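Protein DOA1 (Saccharomyces cerevisiae, PDB 3ODT) probably binds ubiquitin through its WD40 beta-propeller domain, a role linked to control of the turnover of F-box proteins. Local coordinates at residues K15-D20 with T40-S45; A161-T166 with N184-H189. All blocks are in the same frame, centred on the assembly; numbering follows the deposited sequence.

Contact 1 (K15-D20 with T40-S45); sequences KGHDQD and TVRLWS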
ATOM      1  N   LYS A  15     -12.273   6.482  13.947  1.00  9.73           N
ATOM      2  CA  LYS A  15     -13.616   6.177  13.509  1.00  9.44           C
ATOM      3  C   LYS A  15     -14.161   7.321  12.645  1.00 10.37           C
ATOM      4  O   LYS A  15     -14.015   8.470  12.994  1.00 13.10           O
ATOM      5  CB  LYS A  15     -14.499   5.973  14.750  1.00 14.07           C
ATOM      6  CG  LYS A  15     -15.934   5.595  14.461  1.00 21.71           C
ATOM      7  CD  LYS A  15     -16.735   5.335  15.720  1.00 24.94           C
ATOM      8  CE  LYS A  15     -18.172   4.830  15.344  1.00 38.32           C
ATOM      9  NZ  LYS A  15     -19.107   4.539  16.477  1.00 48.60           N
ATOM     10  N   GLY A  16     -14.771   6.984  11.518  1.00  9.52           N
ATOM     11  CA  GLY A  16     -15.409   7.979  10.684  1.00 10.65           C
ATOM     12  C   GLY A  16     -15.860   7.419   9.344  1.00  8.20           C
ATOM     13  O   GLY A  16     -16.911   7.801   8.830  1.00 11.70           O
ATOM     14  N   HIS A  17     -15.069   6.527   8.755  1.00  8.46           N
ATOM     15  CA  HIS A  17     -15.474   5.952   7.489  1.00  7.64           C
ATOM     16  C   HIS A  17     -16.741   5.112   7.653  1.00  7.71           C
ATOM     17  O   HIS A  17     -16.937   4.437   8.664  1.00  9.23           O
ATOM     18  CB  HIS A  17     -14.350   5.085   6.905  1.00  7.45           C
ATOM     19  CG  HIS A  17     -13.239   5.866   6.278  1.00  6.90           C
ATOM     20  ND1 HIS A  17     -13.426   6.642   5.161  1.00  7.83           N
ATOM     21  CD2 HIS A  17     -11.934   6.003   6.628  1.00  8.76           C
ATOM     22  CE1 HIS A  17     -12.275   7.192   4.816  1.00  8.24           C
ATOM     23  NE2 HIS A  17     -11.361   6.830   5.700  1.00  8.36           N
ATOM     24  N   ASP A  18     -17.571   5.104   6.616  1.00  7.02           N
ATOM     25  CA  ASP A  18     -18.819   4.354   6.650  1.00  7.46           C
ATOM     26  C   ASP A  18     -18.782   3.031   5.852  1.00  9.47           C
ATOM     27  O   ASP A  18     -19.782   2.320   5.792  1.00 10.37           O
ATOM     28  CB  ASP A  18     -19.942   5.225   6.107  1.00  9.90           C
ATOM     29  CG  ASP A  18     -20.168   6.442   6.955  1.00 10.30           C
ATOM     30  OD1 ASP A  18     -20.113   6.304   8.206  1.00 11.70           O
ATOM     31  OD2 ASP A  18     -20.433   7.513   6.365  1.00 12.88           O
ATOM     32  N   GLN A  19     -17.659   2.762   5.182  1.00  7.75           N
ATOM     33  CA  GLN A  19     -17.448   1.484   4.510  1.00  7.38           C
ATOM     34  C   GLN A  19     -15.970   1.110   4.620  1.00  7.45           C
ATOM     35  O   GLN A  19     -15.189   1.844   5.221  1.00  7.85           O
ATOM     36  CB  GLN A  19     -17.884   1.562   3.039  1.00  8.70           C
ATOM     37  CG  GLN A  19     -19.358   1.851   2.827  1.00 11.52           C
ATOM     38  CD  GLN A  19     -20.266   0.715   3.236  1.00 12.46           C
ATOM     39  OE1 GLN A  19     -19.839  -0.439   3.327  1.00 15.94           O
ATOM     40  NE2 GLN A  19     -21.547   1.034   3.488  1.00 17.62           N
ATOM     41  N   ASP A  20     -15.585  -0.023   4.041  1.00  7.66           N
ATOM     42  CA  ASP A  20     -14.258  -0.542   4.296  1.00  7.46           C
ATOM     43  C   ASP A  20     -13.199   0.511   4.035  1.00  8.56           C
ATOM     44  O   ASP A  20     -13.275   1.244   3.040  1.00  8.17           O
ATOM     45  CB  ASP A  20     -13.935  -1.750   3.401  1.00  7.55           C
ATOM     46  CG  ASP A  20     -14.747  -2.977   3.739  1.00 10.10           C
ATOM     47  OD1 ASP A  20     -15.805  -2.860   4.356  1.00 15.36           O
ATOM     48  OD2 ASP A  20     -14.296  -4.073   3.392  1.00  8.93           O
ATOM     49  N   THR A  40     -14.671   8.602   0.328  1.00  8.82           N
ATOM     50  CA  THR A  40     -13.992   9.712   0.964  1.00  8.79           C
ATOM     51  C   THR A  40     -12.505   9.457   1.171  1.00  7.37           C
ATOM     52  O   THR A  40     -12.057   8.299   1.269  1.00  6.37           O
ATOM     53  CB  THR A  40     -14.622  10.108   2.326  1.00  9.78           C
ATOM     54  OG1 THR A  40     -14.364   9.095   3.312  1.00  8.52           O
ATOM     55  CG2 THR A  40     -16.111  10.361   2.198  1.00 11.35           C
ATOM     56  N   VAL A  41     -11.770  10.564   1.222  1.00  7.92           N
ATOM     57  CA  VAL A  41     -10.376  10.625   1.673  1.00  7.25           C
ATOM     58  C   VAL A  41     -10.436  11.369   2.991  1.00  7.99           C
ATOM     59  O   VAL A  41     -10.984  12.466   3.049  1.00  7.16           O
ATOM     60  CB  VAL A  41      -9.512  11.464   0.733  1.00  7.54           C
ATOM     61  CG1 VAL A  41      -8.059  11.479   1.213  1.00  8.44           C
ATOM     62  CG2 VAL A  41      -9.610  10.945  -0.695  1.00  7.89           C
ATOM     63  N   ARG A  42      -9.888  10.781   4.042  1.00  7.34           N
ATOM     64  CA  ARG A  42      -9.815  11.412   5.350  1.00  9.46           C
ATOM     65  C   ARG A  42      -8.402  11.621   5.796  1.00  6.87           C
ATOM     66  O   ARG A  42      -7.537  10.760   5.618  1.00  7.63           O
ATOM     67  CB  ARG A  42     -10.586  10.586   6.366  1.00  9.75           C
ATOM     68  CG  ARG A  42     -12.045  10.622   6.073  1.00 11.96           C
ATOM     69  CD  ARG A  42     -12.826   9.742   6.981  1.00 14.13           C
ATOM     70  NE  ARG A  42     -14.100   9.445   6.332  1.00 16.67           N
ATOM     71  CZ  ARG A  42     -15.286   9.847   6.741  1.00 13.58           C
ATOM     72  NH1 ARG A  42     -15.426  10.597   7.812  1.00 19.32           N
ATOM     73  NH2 ARG A  42     -16.330   9.479   6.040  1.00 17.25           N
ATOM     74  N   LEU A  43      -8.179  12.801   6.351  1.00  7.00           N
ATOM     75  CA  LEU A  43      -6.921  13.200   6.962  1.00  7.49           C
ATOM     76  C   LEU A  43      -7.146  13.236   8.457  1.00  8.56           C
ATOM     77  O   LEU A  43      -8.066  13.922   8.957  1.00  9.25           O
ATOM     78  CB  LEU A  43      -6.509  14.574   6.459  1.00  8.43           C
ATOM     79  CG  LEU A  43      -5.235  15.114   7.085  1.00  9.69           C
ATOM     80  CD1 LEU A  43      -4.029  14.256   6.713  1.00 12.62           C
ATOM     81  CD2 LEU A  43      -5.028  16.543   6.621  1.00 13.95           C
ATOM     82  N   TRP A  44      -6.311  12.488   9.166  1.00  7.29           N
ATOM     83  CA  TRP A  44      -6.392  12.374  10.611  1.00  8.81           C
ATOM     84  C   TRP A  44      -5.153  13.054  11.180  1.00  8.30           C
ATOM     85  O   TRP A  44      -4.022  12.752  10.759  1.00  9.70           O
ATOM     86  CB  TRP A  44      -6.430  10.891  11.021  1.00  9.47           C
ATOM     87  CG  TRP A  44      -7.443  10.043  10.282  1.00  6.82           C
ATOM     88  CD1 TRP A  44      -7.268   9.410   9.085  1.00  8.12           C
ATOM     89  CD2 TRP A  44      -8.755   9.670  10.737  1.00  7.67           C
ATOM     90  NE1 TRP A  44      -8.395   8.720   8.741  1.00  8.41           N
ATOM     91  CE2 TRP A  44      -9.317   8.846   9.750  1.00  8.77           C
ATOM     92  CE3 TRP A  44      -9.514   9.982  11.860  1.00  9.82           C
ATOM     93  CZ2 TRP A  44     -10.592   8.339   9.850  1.00  7.86           C
ATOM     94  CZ3 TRP A  44     -10.790   9.460  11.968  1.00  8.43           C
ATOM     95  CH2 TRP A  44     -11.322   8.656  10.962  1.00  9.96           C
ATOM     96  N   SER A  45      -5.375  13.984  12.106  1.00  8.66           N
ATOM     97  CA  SER A  45      -4.318  14.749  12.750  1.00  9.06           C
ATOM     98  C   SER A  45      -4.311  14.532  14.219  1.00  8.91           C
ATOM     99  O   SER A  45      -5.370  14.541  14.861  1.00 12.37           O
ATOM    100  CB  SER A  45      -4.526  16.242  12.497  1.00 15.87           C
ATOM    101  OG  SER A  45      -4.623  16.444  11.115  1.00 16.89           O
TER

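Contact 2 (A161-T166 with N184-H189); sequences ASADKT and NDVVRH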
ATOM      1  N   ALA A 161       3.077  -6.424  -9.853  1.00  5.96           N
ATOM      2  CA  ALA A 161       2.531  -7.672  -9.352  1.00  6.92           C
ATOM      3  C   ALA A 161       1.141  -7.852  -9.915  1.00  7.07           C
ATOM      4  O   ALA A 161       0.324  -6.913  -9.897  1.00  7.64           O
ATOM      5  CB  ALA A 161       2.423  -7.610  -7.848  1.00  8.46           C
ATOM      6  N   SER A 162       0.834  -9.065 -10.353  1.00  6.87           N
ATOM      7  CA  SER A 162      -0.407  -9.310 -11.084  1.00  7.68           C
ATOM      8  C   SER A 162      -1.175 -10.567 -10.716  1.00  7.34           C
ATOM      9  O   SER A 162      -0.627 -11.569 -10.240  1.00  7.66           O
ATOM     10  CB  SER A 162      -0.083  -9.277 -12.590  1.00  7.72           C
ATOM     11  OG  SER A 162      -1.163  -9.620 -13.426  1.00  7.80           O
ATOM     12  N   ALA A 163      -2.482 -10.519 -10.989  1.00  8.85           N
ATOM     13  CA  ALA A 163      -3.348 -11.681 -10.920  1.00 11.23           C
ATOM     14  C   ALA A 163      -2.951 -12.752 -11.923  1.00  9.49           C
ATOM     15  O   ALA A 163      -3.449 -13.889 -11.840  1.00 10.91           O
ATOM     16  CB  ALA A 163      -4.827 -11.259 -11.146  1.00 10.10           C
ATOM     17  N   ASP A 164      -2.055 -12.416 -12.859  1.00  7.88           N
ATOM     18  CA  ASP A 164      -1.585 -13.431 -13.805  1.00  9.57           C
ATOM     19  C   ASP A 164      -0.496 -14.322 -13.191  1.00 10.48           C
ATOM     20  O   ASP A 164       0.064 -15.177 -13.851  1.00 10.84           O
ATOM     21  CB  ASP A 164      -1.167 -12.816 -15.155  1.00  9.98           C
ATOM     22  CG  ASP A 164       0.126 -12.007 -15.094  1.00 12.80           C
ATOM     23  OD1 ASP A 164       0.830 -12.013 -14.069  1.00 10.89           O
ATOM     24  OD2 ASP A 164       0.437 -11.329 -16.098  1.00 11.75           O
ATOM     25  N   LYS A 165      -0.270 -14.142 -11.894  1.00  8.37           N
ATOM     26  CA  LYS A 165       0.635 -14.974 -11.084  1.00  8.64           C
ATOM     27  C   LYS A 165       2.115 -14.655 -11.303  1.00  8.49           C
ATOM     28  O   LYS A 165       2.971 -15.436 -10.955  1.00 10.98           O
ATOM     29  CB  LYS A 165       0.348 -16.471 -11.253  1.00  9.18           C
ATOM     30  CG  LYS A 165      -1.109 -16.804 -11.060  1.00 13.58           C
ATOM     31  CD  LYS A 165      -1.358 -18.303 -11.069  1.00 17.56           C
ATOM     32  CE  LYS A 165      -1.156 -18.874 -12.466  1.00 20.47           C
ATOM     33  NZ  LYS A 165      -1.399 -20.369 -12.549  1.00 28.96           N
ATOM     34  N   THR A 166       2.394 -13.489 -11.883  1.00  7.48           N
ATOM     35  CA  THR A 166       3.774 -13.084 -12.125  1.00  8.06           C
ATOM     36  C   THR A 166       4.063 -11.714 -11.529  1.00  9.56           C
ATOM     37  O   THR A 166       3.146 -10.907 -11.277  1.00  8.47           O
ATOM     38  CB  THR A 166       4.145 -13.025 -13.623  1.00  8.89           C
ATOM     39  OG1 THR A 166       3.545 -11.858 -14.215  1.00 11.47           O
ATOM     40  CG2 THR A 166       3.749 -14.315 -14.385  1.00 15.27           C
ATOM     41  N   ASN A 184       2.242 -19.284  -7.197  1.00 12.45           N
ATOM     42  CA  ASN A 184       1.350 -19.943  -8.143  1.00 12.33           C
ATOM     43  C   ASN A 184      -0.090 -19.472  -7.946  1.00 10.10           C
ATOM     44  O   ASN A 184      -1.033 -20.254  -8.051  1.00 13.82           O
ATOM     45  CB  ASN A 184       1.435 -21.462  -7.994  1.00 18.75           C
ATOM     46  CG  ASN A 184       0.783 -22.199  -9.148  1.00 30.51           C
ATOM     47  OD1 ASN A 184       0.738 -21.699 -10.272  1.00 20.30           O
ATOM     48  ND2 ASN A 184       0.272 -23.394  -8.874  1.00 22.73           N
ATOM     49  N   ASP A 185      -0.241 -18.183  -7.656  1.00 10.30           N
ATOM     50  CA  ASP A 185      -1.529 -17.585  -7.386  1.00  9.87           C
ATOM     51  C   ASP A 185      -1.359 -16.088  -7.595  1.00 13.08           C
ATOM     52  O   ASP A 185      -0.259 -15.602  -7.882  1.00 12.16           O
ATOM     53  CB  ASP A 185      -1.963 -17.868  -5.945  1.00 12.11           C
ATOM     54  CG  ASP A 185      -3.489 -17.849  -5.742  1.00 13.59           C
ATOM     55  OD1 ASP A 185      -4.240 -17.216  -6.531  1.00 11.67           O
ATOM     56  OD2 ASP A 185      -3.928 -18.430  -4.721  1.00 18.75           O
ATOM     57  N   VAL A 186      -2.462 -15.374  -7.475  1.00  9.40           N
ATOM     58  CA  VAL A 186      -2.505 -13.938  -7.671  1.00  9.81           C
ATOM     59  C   VAL A 186      -1.474 -13.258  -6.777  1.00  9.72           C
ATOM     60  O   VAL A 186      -1.423 -13.533  -5.579  1.00  8.57           O
ATOM     61  CB  VAL A 186      -3.899 -13.444  -7.286  1.00  9.52           C
ATOM     62  CG1 VAL A 186      -3.938 -11.926  -7.226  1.00 10.72           C
ATOM     63  CG2 VAL A 186      -4.988 -14.059  -8.205  1.00  9.95           C
ATOM     64  N   VAL A 187      -0.641 -12.391  -7.349  1.00  7.55           N
ATOM     65  CA  VAL A 187       0.324 -11.608  -6.545  1.00  7.68           C
ATOM     66  C   VAL A 187      -0.316 -10.270  -6.209  1.00  7.00           C
ATOM     67  O   VAL A 187      -0.805  -9.566  -7.104  1.00  9.34           O
ATOM     68  CB  VAL A 187       1.659 -11.410  -7.266  1.00  9.23           C
ATOM     69  CG1 VAL A 187       2.693 -10.906  -6.289  1.00  7.84           C
ATOM     70  CG2 VAL A 187       2.126 -12.737  -7.843  1.00  8.40           C
ATOM     71  N   ARG A 188      -0.353  -9.947  -4.920  1.00  5.97           N
ATOM     72  CA  ARG A 188      -1.139  -8.834  -4.437  1.00  6.46           C
ATOM     73  C   ARG A 188      -0.327  -7.590  -4.080  1.00  7.11           C
ATOM     74  O   ARG A 188      -0.830  -6.461  -4.148  1.00  6.17           O
ATOM     75  CB  ARG A 188      -1.915  -9.259  -3.201  1.00  8.36           C
ATOM     76  CG  ARG A 188      -3.020 -10.280  -3.450  1.00  8.12           C
ATOM     77  CD  ARG A 188      -4.102  -9.727  -4.303  1.00  8.59           C
ATOM     78  NE  ARG A 188      -4.942  -8.675  -3.694  1.00 10.90           N
ATOM     79  CZ  ARG A 188      -6.223  -8.810  -3.363  1.00 12.11           C
ATOM     80  NH1 ARG A 188      -6.848  -9.999  -3.488  1.00 17.08           N
ATOM     81  NH2 ARG A 188      -6.885  -7.756  -2.888  1.00 16.63           N
ATOM     82  N   HIS A 189       0.917  -7.775  -3.656  1.00  5.90           N
ATOM     83  CA  HIS A 189       1.667  -6.612  -3.198  1.00  6.52           C
ATOM     84  C   HIS A 189       3.161  -6.826  -3.212  1.00  6.52           C
ATOM     85  O   HIS A 189       3.651  -7.956  -3.190  1.00  6.04           O
ATOM     86  CB  HIS A 189       1.194  -6.169  -1.790  1.00  5.56           C
ATOM     87  CG  HIS A 189       1.082  -4.679  -1.665  1.00  7.90           C
ATOM     88  ND1 HIS A 189       0.104  -3.950  -2.305  1.00  6.51           N
ATOM     89  CD2 HIS A 189       1.838  -3.774  -0.991  1.00  7.88           C
ATOM     90  CE1 HIS A 189       0.265  -2.670  -2.033  1.00  8.25           C
ATOM     91  NE2 HIS A 189       1.320  -2.530  -1.244  1.00  7.76           N
TER

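Contact 1 (K15-D20 with T40-S45)
His17 and Arg42 pack against each other where the GH-containing loop after strand 9-14 of a WD40 propeller packs against the third strand of the next sheet, 40-46. The two side chains run past one another in opposite directions, with the extended arm of Arg42 over one face of the imidazole. Arg42 CD lies 3.5 Å from the centroid of the His17 ring, 16° off the ring normal, a CH-pi contact. Further along, NE stands above the same face near its rim. The guanidinium then turns away steeply, its plane 72° from that of the ring, and takes the loop backbone over one of its own faces: Gly16 O is 3.3 Å from Arg42 CZ, too far off the N-H directions to be a hydrogen bond. Thr40 OG1 approaches the edge of the imidazole, 3.2 Å from His17 CE1, and accepts a bond from Arg42 NE at 3.1 Å.

A second shell fixes these groups. Asp38 makes a salt bridge with Arg42 and also bonds His17 ND1, Asp18 N and Thr40 OG1, tying loop to strand. On strand 31-36, Ser34 OG is hydrogen-bonded to both His17 NE2 and Trp44 NE1, completing the Asp-His-Ser-Trp network familiar from WD40 repeats. The loop continues to Asp20, which belongs to the calcium site with Ser285 and Asn287. Trp44, its CG anti to the carbonyl carbon (chi1 -50°), brings the six-membered ring against the start of the loop, where Lys15 O meets the indole edge in its plane, 3.4 Å from Trp44 CH2.

Contact 2 (A161-T166 with N184-H189)
Ser162 O is gripped by two backbone N-H groups that arrive from opposite faces of its carbonyl plane. Val187 N, from the next blade, donates to Ser162 O at 3.0 Å with an angle of 167° at the hydrogen. Lys165 N reaches the same Ser162 O at 3.1 Å and closes the type I turn from Ser162 to Lys165. This hairpin end is braced by an ST turn, Asp164 N to Ser162 OG, and by an Asx turn, Thr166 N to Asp164 OD1, to which Thr166 OG1 adds a second bond to the same oxygen.

Apolar contacts lie around the bridging bond. Val187 sends CG1 to within 3.7 Å of Ala161 CB, and its CG2 lies beside the backbone of Lys165. Val186 lays both methyls against one side of Ala163: with CG1 anti to its own N (chi1 170°), CG1 comes 3.7 Å from Ala163 CA. With both methyls cut away by an alanine here, a gap would probably open beside Ala163 and Trp146. Lys165 lies alongside Asn184 and points the same way; its aliphatic part runs over the Asp185 backbone, its CA makes a CA-H...O contact of 3.4 Å with Asp185 O, and a bend at chi3 (-70°) takes NZ to a weak bond with Asn184 OD1. Val186 N is bonded to Asp185 OD1 at 2.7 Å.

The contact joins adjacent WD40 blades, the turn between strands 157-162 and 167-171 meeting the entry to strand 187-194. Trp146 on strand 145-150 touches Ala163 and Val186 and makes a cation-pi pair with Arg188, whose bulge with His189 faces Cys201 on strand 197-202.

How the contacts relate
From the N terminus, the chain leaves strand 9-14, which completes the sheet of strands 269-274, 280-284 and 289-293, and enters the loop of contact 1. That contact closes over strands 21-26 and 31-36 when strand 40-46 returns to pack against the same loop, joining the ring's closing blade to the one that follows. Two further four-stranded blades intervene before contact 2, which closes a loop through strands 167-171 and 174-179 and bridges two consecutive blades. The loops are in series, neither nested nor crossed. Contact 1 and contact 2 lie on opposite sides of the propeller's centre and do not touch. The centres of contact 1 and contact 2 are about 29 Å apart.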